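Local coordinates for protein lipopolysaccharide heptosyltransferase 2 (Escherichia coli, PDB 1PSW) that transfers the second heptose from ADP-L-glycero-beta-D-manno-heptose onto the heptosyl-Kdo2-lipid A module as the core oligosaccharide of lipopolysaccharide is built, at residues 129-134 with 293-298; 105-109 with 134-138; 158-162 with 275-279. All coordinates share one frame; numbering follows the deposited sequence.

Contact 1 (129-134 with 293-298); sequences PLMVER and DFTPPL
Phe294, in the 293-298 loop of the C-terminal Rossmann-like domain, meets the first turn of helix 131-137 in the N-terminal one, joining the two halves of this GT-B glycosyltransferase. Its carbonyl oxygen receives the backbone N-H of Met131 in a nearly straight hydrogen bond (N to O 3.1 Å, 171° at the hydrogen). The same oxygen accepts from a water that accepts from Val132 N, so one loop carbonyl engages two amides of the opening helical turn.

Packing is close round the phenyl ring. With CG anti to the backbone N (chi1 -175°), the ring swings back to the helix although its CB sets off away from it. CB of Met131, a selenomethionine, lies over one face, 3.9 Å from the ring centroid in a CH-pi contact. At the edge, in the ring plane, Pro129 O stands 3.3 Å from Phe294 CD1. The extended Arg134 chain crosses the phenylalanine at about a right angle: Phe294 CE1 lies over the centre of the Arg134 guanidinium, 3.5 Å from Arg134 CZ. The two planes are inclined by 52°, and Arg134 NE is hydrogen-bonded to Trp128 O. Deeper in, Leu298 CD1 reaches Val132 CB at 4.0 Å, beside Met16 of helix 11-27.

The Asp293 side is more open: this residue is exposed and its carboxylate leads away, while its carbonyl oxygen meets Leu130 CD2. Leu130, the N-cap residue, has its own amide hydrogen-bonded to Glu133 OE1. Amides at a helix start lack acceptors within the helix, and here the opposite domain supplies one, so the junction is polar at its centre and apolar around it.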
ATOM      1  N   PRO A 129       1.644 -18.019  -4.543  1.00 20.75           N
ATOM      2  CA  PRO A 129       2.866 -17.208  -4.466  1.00 20.83           C
ATOM      3  C   PRO A 129       2.689 -15.712  -4.211  1.00 20.17           C
ATOM      4  O   PRO A 129       3.577 -15.076  -3.639  1.00 20.33           O
ATOM      5  CB  PRO A 129       3.540 -17.486  -5.804  1.00 21.52           C
ATOM      6  CG  PRO A 129       2.376 -17.663  -6.722  1.00 23.13           C
ATOM      7  CD  PRO A 129       1.433 -18.522  -5.913  1.00 20.51           C
ATOM      8  N   LEU A 130       1.556 -15.149  -4.616  1.00 18.91           N
ATOM      9  CA  LEU A 130       1.323 -13.719  -4.427  1.00 18.99           C
ATOM     10  C   LEU A 130       0.347 -13.420  -3.298  1.00 17.23           C
ATOM     11  O   LEU A 130      -0.649 -14.112  -3.141  1.00 16.59           O
ATOM     12  CB  LEU A 130       0.798 -13.101  -5.729  1.00 18.46           C
ATOM     13  CG  LEU A 130       1.698 -13.266  -6.962  1.00 19.70           C
ATOM     14  CD1 LEU A 130       1.090 -12.529  -8.151  1.00 18.27           C
ATOM     15  CD2 LEU A 130       3.080 -12.724  -6.651  1.00 21.15           C
HETATM   16  N   MSE A 131       0.640 -12.390  -2.513  1.00 18.64           N
HETATM   17  CA  MSE A 131      -0.242 -12.009  -1.426  1.00 20.14           C
HETATM   18  C   MSE A 131      -1.617 -11.642  -1.961  1.00 19.07           C
HETATM   19  O   MSE A 131      -2.621 -11.962  -1.334  1.00 17.92           O
HETATM   20  CB  MSE A 131       0.316 -10.814  -0.645  1.00 24.57           C
HETATM   21  CG  MSE A 131      -0.764 -10.031   0.108  1.00 33.11           C
HETATM   22 SE   MSE A 131      -0.087  -8.647   1.297  1.00 48.09          SE
HETATM   23  CE  MSE A 131      -0.338  -9.519   3.001  1.00 41.85           C
ATOM     24  N   VAL A 132      -1.670 -10.979  -3.116  1.00 18.15           N
ATOM     25  CA  VAL A 132      -2.957 -10.577  -3.692  1.00 18.11           C
ATOM     26  C   VAL A 132      -3.829 -11.789  -3.997  1.00 18.39           C
ATOM     27  O   VAL A 132      -5.055 -11.742  -3.836  1.00 17.61           O
ATOM     28  CB  VAL A 132      -2.790  -9.754  -5.001  1.00 20.35           C
ATOM     29  CG1 VAL A 132      -2.220 -10.624  -6.128  1.00 19.60           C
ATOM     30  CG2 VAL A 132      -4.135  -9.178  -5.414  1.00 19.42           C
ATOM     31  N   GLU A 133      -3.204 -12.875  -4.440  1.00 15.90           N
ATOM     32  CA  GLU A 133      -3.944 -14.091  -4.734  1.00 18.19           C
ATOM     33  C   GLU A 133      -4.488 -14.678  -3.430  1.00 17.56           C
ATOM     34  O   GLU A 133      -5.612 -15.170  -3.392  1.00 18.93           O
ATOM     35  CB  GLU A 133      -3.042 -15.105  -5.446  1.00 16.74           C
ATOM     36  CG  GLU A 133      -2.478 -14.577  -6.761  1.00 19.33           C
ATOM     37  CD  GLU A 133      -1.418 -15.487  -7.357  1.00 23.59           C
ATOM     38  OE1 GLU A 133      -0.659 -16.105  -6.577  1.00 23.84           O
ATOM     39  OE2 GLU A 133      -1.326 -15.565  -8.601  1.00 23.41           O
ATOM     40  N   ARG A 134      -3.701 -14.610  -2.360  1.00 17.32           N
ATOM     41  CA  ARG A 134      -4.145 -15.149  -1.083  1.00 19.13           C
ATOM     42  C   ARG A 134      -5.358 -14.416  -0.527  1.00 18.55           C
ATOM     43  O   ARG A 134      -6.236 -15.037   0.076  1.00 20.01           O
ATOM     44  CB  ARG A 134      -3.003 -15.130  -0.062  1.00 17.96           C
ATOM     45  CG  ARG A 134      -1.838 -16.013  -0.484  1.00 18.43           C
ATOM     46  CD  ARG A 134      -0.718 -16.056   0.545  1.00 19.15           C
ATOM     47  NE  ARG A 134       0.456 -16.712  -0.021  1.00 19.70           N
ATOM     48  CZ  ARG A 134       1.608 -16.889   0.617  1.00 22.10           C
ATOM     49  NH1 ARG A 134       1.755 -16.463   1.867  1.00 21.13           N
ATOM     50  NH2 ARG A 134       2.624 -17.478  -0.006  1.00 19.14           N
ATOM     51  N   ASP A 293       8.885 -10.979  -5.428  1.00 20.47           N
ATOM     52  CA  ASP A 293       8.210 -12.263  -5.610  1.00 22.63           C
ATOM     53  C   ASP A 293       6.866 -12.422  -4.899  1.00 21.33           C
ATOM     54  O   ASP A 293       5.976 -13.102  -5.410  1.00 23.77           O
ATOM     55  CB  ASP A 293       9.106 -13.420  -5.142  1.00 25.44           C
ATOM     56  CG  ASP A 293      10.358 -13.599  -5.993  1.00 29.31           C
ATOM     57  OD1 ASP A 293      10.545 -12.863  -6.988  1.00 28.22           O
ATOM     58  OD2 ASP A 293      11.159 -14.499  -5.653  1.00 29.43           O
ATOM     59  N   PHE A 294       6.721 -11.815  -3.727  1.00 19.13           N
ATOM     60  CA  PHE A 294       5.498 -11.949  -2.929  1.00 18.79           C
ATOM     61  C   PHE A 294       4.519 -10.791  -3.065  1.00 16.26           C
ATOM     62  O   PHE A 294       3.320 -10.999  -3.229  1.00 15.66           O
ATOM     63  CB  PHE A 294       5.886 -12.138  -1.449  1.00 18.92           C
ATOM     64  CG  PHE A 294       4.720 -12.402  -0.527  1.00 18.88           C
ATOM     65  CD1 PHE A 294       3.744 -13.333  -0.864  1.00 21.84           C
ATOM     66  CD2 PHE A 294       4.613 -11.738   0.690  1.00 21.19           C
ATOM     67  CE1 PHE A 294       2.679 -13.605  -0.005  1.00 20.63           C
ATOM     68  CE2 PHE A 294       3.550 -12.003   1.563  1.00 20.98           C
ATOM     69  CZ  PHE A 294       2.582 -12.939   1.209  1.00 22.31           C
ATOM     70  N   THR A 295       5.040  -9.573  -2.995  1.00 15.65           N
ATOM     71  CA  THR A 295       4.222  -8.378  -3.096  1.00 16.56           C
ATOM     72  C   THR A 295       4.762  -7.423  -4.148  1.00 15.21           C
ATOM     73  O   THR A 295       5.216  -6.323  -3.832  1.00 14.85           O
ATOM     74  CB  THR A 295       4.164  -7.647  -1.750  1.00 16.66           C
ATOM     75  OG1 THR A 295       5.492  -7.506  -1.238  1.00 18.31           O
ATOM     76  CG2 THR A 295       3.325  -8.434  -0.747  1.00 17.79           C
ATOM     77  N   PRO A 296       4.727  -7.833  -5.420  1.00 15.22           N
ATOM     78  CA  PRO A 296       5.225  -6.966  -6.488  1.00 15.78           C
ATOM     79  C   PRO A 296       4.285  -5.797  -6.755  1.00 16.33           C
ATOM     80  O   PRO A 296       3.106  -5.842  -6.414  1.00 17.22           O
ATOM     81  CB  PRO A 296       5.312  -7.914  -7.682  1.00 16.25           C
ATOM     82  CG  PRO A 296       4.150  -8.832  -7.448  1.00 17.18           C
ATOM     83  CD  PRO A 296       4.245  -9.117  -5.960  1.00 15.51           C
ATOM     84  N   PRO A 297       4.809  -4.714  -7.345  1.00 16.03           N
ATOM     85  CA  PRO A 297       3.937  -3.571  -7.632  1.00 15.83           C
ATOM     86  C   PRO A 297       3.000  -3.997  -8.759  1.00 15.21           C
ATOM     87  O   PRO A 297       3.455  -4.356  -9.845  1.00 16.94           O
ATOM     88  CB  PRO A 297       4.923  -2.471  -8.043  1.00 13.75           C
ATOM     89  CG  PRO A 297       6.105  -3.229  -8.572  1.00 14.53           C
ATOM     90  CD  PRO A 297       6.220  -4.397  -7.626  1.00 14.39           C
ATOM     91  N   LEU A 298       1.696  -3.985  -8.488  1.00 15.72           N
ATOM     92  CA  LEU A 298       0.706  -4.418  -9.470  1.00 14.81           C
ATOM     93  C   LEU A 298       0.259  -3.268 -10.363  1.00 15.26           C
ATOM     94  O   LEU A 298      -0.751  -2.622 -10.105  1.00 15.76           O
ATOM     95  CB  LEU A 298      -0.503  -5.033  -8.756  1.00 14.56           C
ATOM     96  CG  LEU A 298      -0.223  -6.191  -7.788  1.00 15.82           C
ATOM     97  CD1 LEU A 298      -1.508  -6.576  -7.062  1.00 17.85           C
ATOM     98  CD2 LEU A 298       0.334  -7.379  -8.549  1.00 15.47           C
TER
HETATM   99  O   HOH W   1       0.811  -9.752  -4.227  1.00 17.72           O

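Contact 2 (105-109 with 134-138); sequences RTGWR and RYIAL
Trp108 lays one face of its indole over the Leu138 methyl CD2 at the C-terminal end of the parallel sheet in the N-terminal Rossmann-like domain, where strand 104-108 runs beside the C-terminal part of helix 131-137. The methyl carbon is 3.7 Å from the centroid of the five-membered ring, 23° off its normal, a CH-pi contact displaced toward the rim on the NE1 side. Both residues hold CG anti to the carbonyl carbon, which carries the indole across to the helix and sets the leucine branches against its face.

Further back along the strand the packing thins. Thr106 CG2 lies 4.2 Å from Leu138 CD2, while its hydroxyl is hydrogen-bonded to Asp119 of the edge strand 119-121. Gly107 brings its CA up to the same leucine methyl at 4.3 Å. Leu138 CD2 therefore meets three successive residues of the strand, and the Leu138 side chain also lies against Arg121 of strand 119-121. At the six-membered end of the indole, Ala137 CB approaches Trp108 CZ2 obliquely at 4.1 Å. The ring of Trp128 packs edge-to-face with Trp108, whose one polar side-chain atom is directed at the helix backbone.

That atom, Trp108 NE1, donates to the carbonyl oxygen of Arg134 at 2.9 Å. The oxygen lies in the indole plane, yet the bond is bent to 146° at the hydrogen, and the nitrogen comes in 52° above the carbonyl plane of Arg134, away from the lone-pair directions.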
ATOM      1  N   ARG A 105     -17.003 -17.123   9.773  1.00 35.12           N
ATOM      2  CA  ARG A 105     -15.746 -16.418   9.967  1.00 34.25           C
ATOM      3  C   ARG A 105     -14.631 -17.100   9.173  1.00 34.02           C
ATOM      4  O   ARG A 105     -14.210 -18.208   9.507  1.00 32.52           O
ATOM      5  CB  ARG A 105     -15.416 -16.389  11.458  1.00 33.69           C
ATOM      6  CG  ARG A 105     -16.579 -15.881  12.312  1.00 33.76           C
ATOM      7  CD  ARG A 105     -16.218 -15.808  13.790  1.00 35.71           C
ATOM      8  NE  ARG A 105     -15.964 -17.128  14.373  1.00 37.49           N
ATOM      9  CZ  ARG A 105     -16.875 -18.090  14.486  1.00 38.72           C
ATOM     10  NH1 ARG A 105     -18.114 -17.894  14.055  1.00 37.41           N
ATOM     11  NH2 ARG A 105     -16.549 -19.253  15.033  1.00 38.19           N
ATOM     12  N   THR A 106     -14.156 -16.419   8.129  1.00 32.73           N
ATOM     13  CA  THR A 106     -13.125 -16.949   7.233  1.00 31.29           C
ATOM     14  C   THR A 106     -11.746 -16.301   7.350  1.00 30.17           C
ATOM     15  O   THR A 106     -11.626 -15.124   7.685  1.00 27.65           O
ATOM     16  CB  THR A 106     -13.567 -16.807   5.764  1.00 32.02           C
ATOM     17  OG1 THR A 106     -14.892 -17.330   5.609  1.00 32.98           O
ATOM     18  CG2 THR A 106     -12.610 -17.559   4.844  1.00 31.38           C
ATOM     19  N   GLY A 107     -10.711 -17.081   7.046  1.00 28.94           N
ATOM     20  CA  GLY A 107      -9.350 -16.578   7.098  1.00 28.24           C
ATOM     21  C   GLY A 107      -8.327 -17.692   7.020  1.00 28.92           C
ATOM     22  O   GLY A 107      -8.652 -18.852   7.271  1.00 29.89           O
ATOM     23  N   TRP A 108      -7.093 -17.359   6.650  1.00 27.98           N
ATOM     24  CA  TRP A 108      -6.057 -18.383   6.584  1.00 27.17           C
ATOM     25  C   TRP A 108      -5.745 -18.798   8.016  1.00 27.59           C
ATOM     26  O   TRP A 108      -5.923 -18.016   8.947  1.00 25.92           O
ATOM     27  CB  TRP A 108      -4.800 -17.853   5.890  1.00 26.23           C
ATOM     28  CG  TRP A 108      -5.043 -17.508   4.453  1.00 25.28           C
ATOM     29  CD1 TRP A 108      -5.306 -16.270   3.935  1.00 24.21           C
ATOM     30  CD2 TRP A 108      -5.098 -18.425   3.351  1.00 24.42           C
ATOM     31  NE1 TRP A 108      -5.521 -16.361   2.578  1.00 22.85           N
ATOM     32  CE2 TRP A 108      -5.400 -17.671   2.195  1.00 23.59           C
ATOM     33  CE3 TRP A 108      -4.921 -19.813   3.228  1.00 25.68           C
ATOM     34  CZ2 TRP A 108      -5.533 -18.254   0.935  1.00 23.52           C
ATOM     35  CZ3 TRP A 108      -5.051 -20.395   1.968  1.00 26.24           C
ATOM     36  CH2 TRP A 108      -5.354 -19.613   0.840  1.00 26.32           C
ATOM     37  N   ARG A 109      -5.292 -20.031   8.190  1.00 28.19           N
ATOM     38  CA  ARG A 109      -4.989 -20.551   9.517  1.00 29.65           C
ATOM     39  C   ARG A 109      -4.150 -19.616  10.386  1.00 29.87           C
ATOM     40  O   ARG A 109      -4.460 -19.421  11.559  1.00 29.63           O
ATOM     41  CB  ARG A 109      -4.304 -21.913   9.397  1.00 30.58           C
ATOM     42  CG  ARG A 109      -4.147 -22.649  10.715  1.00 32.65           C
ATOM     43  CD  ARG A 109      -3.747 -24.096  10.480  1.00 33.78           C
ATOM     44  NE  ARG A 109      -2.455 -24.217   9.811  1.00 35.33           N
ATOM     45  CZ  ARG A 109      -1.933 -25.372   9.410  1.00 35.73           C
ATOM     46  NH1 ARG A 109      -2.599 -26.500   9.611  1.00 35.56           N
ATOM     47  NH2 ARG A 109      -0.749 -25.399   8.813  1.00 35.04           N
ATOM     48  N   ARG A 134      -3.701 -14.610  -2.360  1.00 17.32           N
ATOM     49  CA  ARG A 134      -4.145 -15.149  -1.083  1.00 19.13           C
ATOM     50  C   ARG A 134      -5.358 -14.416  -0.527  1.00 18.55           C
ATOM     51  O   ARG A 134      -6.236 -15.037   0.076  1.00 20.01           O
ATOM     52  CB  ARG A 134      -3.003 -15.130  -0.062  1.00 17.96           C
ATOM     53  CG  ARG A 134      -1.838 -16.013  -0.484  1.00 18.43           C
ATOM     54  CD  ARG A 134      -0.718 -16.056   0.545  1.00 19.15           C
ATOM     55  NE  ARG A 134       0.456 -16.712  -0.021  1.00 19.70           N
ATOM     56  CZ  ARG A 134       1.608 -16.889   0.617  1.00 22.10           C
ATOM     57  NH1 ARG A 134       1.755 -16.463   1.867  1.00 21.13           N
ATOM     58  NH2 ARG A 134       2.624 -17.478  -0.006  1.00 19.14           N
ATOM     59  N   TYR A 135      -5.418 -13.102  -0.717  1.00 18.38           N
ATOM     60  CA  TYR A 135      -6.565 -12.336  -0.231  1.00 17.67           C
ATOM     61  C   TYR A 135      -7.791 -12.646  -1.072  1.00 17.22           C
ATOM     62  O   TYR A 135      -8.868 -12.912  -0.548  1.00 16.68           O
ATOM     63  CB  TYR A 135      -6.294 -10.828  -0.285  1.00 19.03           C
ATOM     64  CG  TYR A 135      -5.443 -10.310   0.849  1.00 21.63           C
ATOM     65  CD1 TYR A 135      -5.388 -10.979   2.074  1.00 22.41           C
ATOM     66  CD2 TYR A 135      -4.721  -9.126   0.715  1.00 23.42           C
ATOM     67  CE1 TYR A 135      -4.637 -10.480   3.133  1.00 23.50           C
ATOM     68  CE2 TYR A 135      -3.969  -8.621   1.769  1.00 24.84           C
ATOM     69  CZ  TYR A 135      -3.932  -9.306   2.978  1.00 25.15           C
ATOM     70  OH  TYR A 135      -3.191  -8.810   4.029  1.00 24.77           O
ATOM     71  N   ILE A 136      -7.612 -12.609  -2.387  1.00 16.15           N
ATOM     72  CA  ILE A 136      -8.694 -12.874  -3.320  1.00 17.00           C
ATOM     73  C   ILE A 136      -9.312 -14.257  -3.107  1.00 18.67           C
ATOM     74  O   ILE A 136     -10.526 -14.404  -3.147  1.00 18.88           O
ATOM     75  CB  ILE A 136      -8.200 -12.744  -4.784  1.00 16.33           C
ATOM     76  CG1 ILE A 136      -7.934 -11.270  -5.112  1.00 15.47           C
ATOM     77  CG2 ILE A 136      -9.213 -13.356  -5.737  1.00 13.22           C
ATOM     78  CD1 ILE A 136      -7.292 -11.031  -6.481  1.00 16.23           C
ATOM     79  N   ALA A 137      -8.475 -15.263  -2.880  1.00 19.22           N
ATOM     80  CA  ALA A 137      -8.948 -16.631  -2.674  1.00 20.59           C
ATOM     81  C   ALA A 137      -9.980 -16.771  -1.550  1.00 21.16           C
ATOM     82  O   ALA A 137     -10.834 -17.665  -1.592  1.00 22.02           O
ATOM     83  CB  ALA A 137      -7.771 -17.553  -2.398  1.00 17.67           C
ATOM     84  N   LEU A 138      -9.910 -15.898  -0.549  1.00 20.67           N
ATOM     85  CA  LEU A 138     -10.841 -15.978   0.576  1.00 20.75           C
ATOM     86  C   LEU A 138     -12.295 -15.693   0.214  1.00 22.20           C
ATOM     87  O   LEU A 138     -13.206 -16.079   0.945  1.00 22.52           O
ATOM     88  CB  LEU A 138     -10.407 -15.032   1.696  1.00 20.38           C
ATOM     89  CG  LEU A 138      -9.031 -15.296   2.313  1.00 20.87           C
ATOM     90  CD1 LEU A 138      -8.788 -14.283   3.422  1.00 19.20           C
ATOM     91  CD2 LEU A 138      -8.951 -16.720   2.863  1.00 21.02           C
TER

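Contact 3 (158-162 with 275-279); sequences PQLQV and VAAAL
The segment 158-162 belongs to the connection between the two Rossmann-like domains of the GT-B fold, the extended chain that leaves the N-terminal domain and leads into helix 164-173. It runs past the C-terminal end of helix 271-278. The nearest pairs of the two backbones are Gln159 with Ala278 and Leu160 with Leu279, and between them lies the hydrogen bond of the contact: Leu160 N donates to Ala278 O at 3.1 Å, with 165° at the hydrogen. The donor stands 59° above the carbonyl plane, so the bond is straight at the hydrogen but does not follow a lone pair. Gln159 CA adds a CA-H...O contact to the same oxygen at 3.5 Å.

Leu160 carries most of the apolar side. Its CG, anti to the carbonyl carbon (chi1 -64°), rests on Ala278 CB at 4.0 Å, and CD1 reaches farther along the helix toward Val275 CG1. Ala278 CB is also approached by Pro158 CB, at 4.2 Å, so the small methyl sits against both the proline ring and the leucine branch. From the helix end, Leu279 reaches back with CD2, which touches Leu160 CB at 3.7 Å and Val162 CG2 at 3.9 Å; the valine and leucine side chains run obliquely to one another. Helix 11-27 of the N-terminal domain borders Pro158 and Leu160, whereas helix 252-260 of the C-terminal domain packs on Val162 and Leu279.

A carbonyl in the last turn of a helix has no further helical amide to receive; an N-H of the connecting chain serves Ala278 O instead, pinning that chain to the helix end while aliphatic groups pack beside the bond.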
ATOM      1  N   PRO A 158      -5.770  -3.924  -6.934  1.00 16.04           N
ATOM      2  CA  PRO A 158      -6.133  -2.714  -6.190  1.00 16.44           C
ATOM      3  C   PRO A 158      -6.199  -1.600  -7.220  1.00 16.20           C
ATOM      4  O   PRO A 158      -5.451  -1.615  -8.198  1.00 16.76           O
ATOM      5  CB  PRO A 158      -4.964  -2.527  -5.235  1.00 16.54           C
ATOM      6  CG  PRO A 158      -4.484  -3.943  -5.008  1.00 15.17           C
ATOM      7  CD  PRO A 158      -4.541  -4.532  -6.391  1.00 16.30           C
ATOM      8  N   GLN A 159      -7.073  -0.631  -6.992  1.00 15.50           N
ATOM      9  CA  GLN A 159      -7.232   0.455  -7.942  1.00 17.77           C
ATOM     10  C   GLN A 159      -7.828   1.660  -7.231  1.00 18.34           C
ATOM     11  O   GLN A 159      -8.817   1.541  -6.511  1.00 19.68           O
ATOM     12  CB  GLN A 159      -8.141  -0.022  -9.080  1.00 20.99           C
ATOM     13  CG  GLN A 159      -8.426   0.984 -10.170  1.00 29.85           C
ATOM     14  CD  GLN A 159      -9.092   0.336 -11.380  1.00 35.84           C
ATOM     15  OE1 GLN A 159     -10.114  -0.342 -11.253  1.00 35.66           O
ATOM     16  NE2 GLN A 159      -8.514   0.548 -12.560  1.00 39.36           N
ATOM     17  N   LEU A 160      -7.202   2.816  -7.421  1.00 17.69           N
ATOM     18  CA  LEU A 160      -7.649   4.060  -6.805  1.00 18.10           C
ATOM     19  C   LEU A 160      -7.818   5.143  -7.862  1.00 18.40           C
ATOM     20  O   LEU A 160      -7.059   5.201  -8.825  1.00 18.73           O
ATOM     21  CB  LEU A 160      -6.630   4.529  -5.760  1.00 18.97           C
ATOM     22  CG  LEU A 160      -6.393   3.634  -4.537  1.00 20.84           C
ATOM     23  CD1 LEU A 160      -5.264   4.196  -3.675  1.00 19.76           C
ATOM     24  CD2 LEU A 160      -7.678   3.523  -3.731  1.00 18.49           C
ATOM     25  N   GLN A 161      -8.809   6.007  -7.672  1.00 19.76           N
ATOM     26  CA  GLN A 161      -9.077   7.095  -8.607  1.00 21.66           C
ATOM     27  C   GLN A 161      -9.025   8.413  -7.834  1.00 20.56           C
ATOM     28  O   GLN A 161      -9.391   8.468  -6.662  1.00 19.10           O
ATOM     29  CB  GLN A 161     -10.463   6.918  -9.242  1.00 26.80           C
ATOM     30  CG  GLN A 161     -10.676   5.577  -9.957  1.00 36.28           C
ATOM     31  CD  GLN A 161      -9.947   5.489 -11.285  1.00 41.73           C
ATOM     32  OE1 GLN A 161     -10.184   6.297 -12.185  1.00 45.72           O
ATOM     33  NE2 GLN A 161      -9.059   4.506 -11.418  1.00 45.70           N
ATOM     34  N   VAL A 162      -8.558   9.463  -8.505  1.00 18.58           N
ATOM     35  CA  VAL A 162      -8.439  10.798  -7.921  1.00 19.04           C
ATOM     36  C   VAL A 162      -8.812  11.839  -8.982  1.00 18.96           C
ATOM     37  O   VAL A 162      -8.318  11.784 -10.110  1.00 18.84           O
ATOM     38  CB  VAL A 162      -6.984  11.068  -7.433  1.00 17.51           C
ATOM     39  CG1 VAL A 162      -6.834  12.521  -7.006  1.00 15.28           C
ATOM     40  CG2 VAL A 162      -6.622  10.136  -6.280  1.00 15.93           C
ATOM     41  N   VAL A 275       0.549   1.900  -3.167  1.00 13.92           N
ATOM     42  CA  VAL A 275      -0.399   2.983  -3.364  1.00 16.50           C
ATOM     43  C   VAL A 275      -0.185   3.582  -4.759  1.00 15.78           C
ATOM     44  O   VAL A 275      -1.143   3.754  -5.510  1.00 16.06           O
ATOM     45  CB  VAL A 275      -0.236   4.078  -2.278  1.00 16.73           C
ATOM     46  CG1 VAL A 275      -1.133   5.269  -2.593  1.00 16.29           C
ATOM     47  CG2 VAL A 275      -0.596   3.501  -0.905  1.00 15.72           C
ATOM     48  N   ALA A 276       1.066   3.885  -5.107  1.00 16.38           N
ATOM     49  CA  ALA A 276       1.382   4.448  -6.419  1.00 16.07           C
ATOM     50  C   ALA A 276       0.939   3.493  -7.536  1.00 15.61           C
ATOM     51  O   ALA A 276       0.398   3.923  -8.558  1.00 15.71           O
ATOM     52  CB  ALA A 276       2.888   4.722  -6.520  1.00 16.34           C
ATOM     53  N   ALA A 277       1.162   2.197  -7.330  1.00 15.13           N
ATOM     54  CA  ALA A 277       0.781   1.171  -8.303  1.00 15.74           C
ATOM     55  C   ALA A 277      -0.732   1.155  -8.526  1.00 15.82           C
ATOM     56  O   ALA A 277      -1.197   1.007  -9.651  1.00 15.76           O
ATOM     57  CB  ALA A 277       1.257  -0.209  -7.824  1.00 15.38           C
ATOM     58  N   ALA A 278      -1.494   1.300  -7.444  1.00 14.89           N
ATOM     59  CA  ALA A 278      -2.950   1.306  -7.513  1.00 14.97           C
ATOM     60  C   ALA A 278      -3.449   2.526  -8.271  1.00 16.22           C
ATOM     61  O   ALA A 278      -4.502   2.480  -8.904  1.00 15.52           O
ATOM     62  CB  ALA A 278      -3.532   1.290  -6.106  1.00 15.52           C
ATOM     63  N   LEU A 279      -2.689   3.614  -8.197  1.00 15.70           N
ATOM     64  CA  LEU A 279      -3.043   4.854  -8.883  1.00 17.27           C
ATOM     65  C   LEU A 279      -2.608   4.828 -10.344  1.00 18.17           C
ATOM     66  O   LEU A 279      -2.908   5.747 -11.104  1.00 19.46           O
ATOM     67  CB  LEU A 279      -2.393   6.044  -8.171  1.00 14.10           C
ATOM     68  CG  LEU A 279      -3.029   6.393  -6.822  1.00 15.92           C
ATOM     69  CD1 LEU A 279      -2.102   7.297  -5.998  1.00 13.57           C
ATOM     70  CD2 LEU A 279      -4.372   7.093  -7.080  1.00 14.96           C
TER

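Contact 2 is buried and lies within the N-terminal domain; contact 1 is a surface junction between the domains, and contact 3, partly buried, seats the interdomain connection on the C-terminal domain. Contacts 1 and 2 both use helix 131-137 and share Arg134, whose side chain serves the first and whose carbonyl serves the second. Contact 3 is separate from contact 2, about 7 Å away at the nearest atoms, but touches contact 1 where Leu298 CD1 packs on Pro158 CD. Each has one direct hydrogen bond across it: backbone to backbone in contacts 1 and 3, indole to backbone in contact 2. Aromatic faces mark contacts 1 and 2, purely aliphatic packing contact 3.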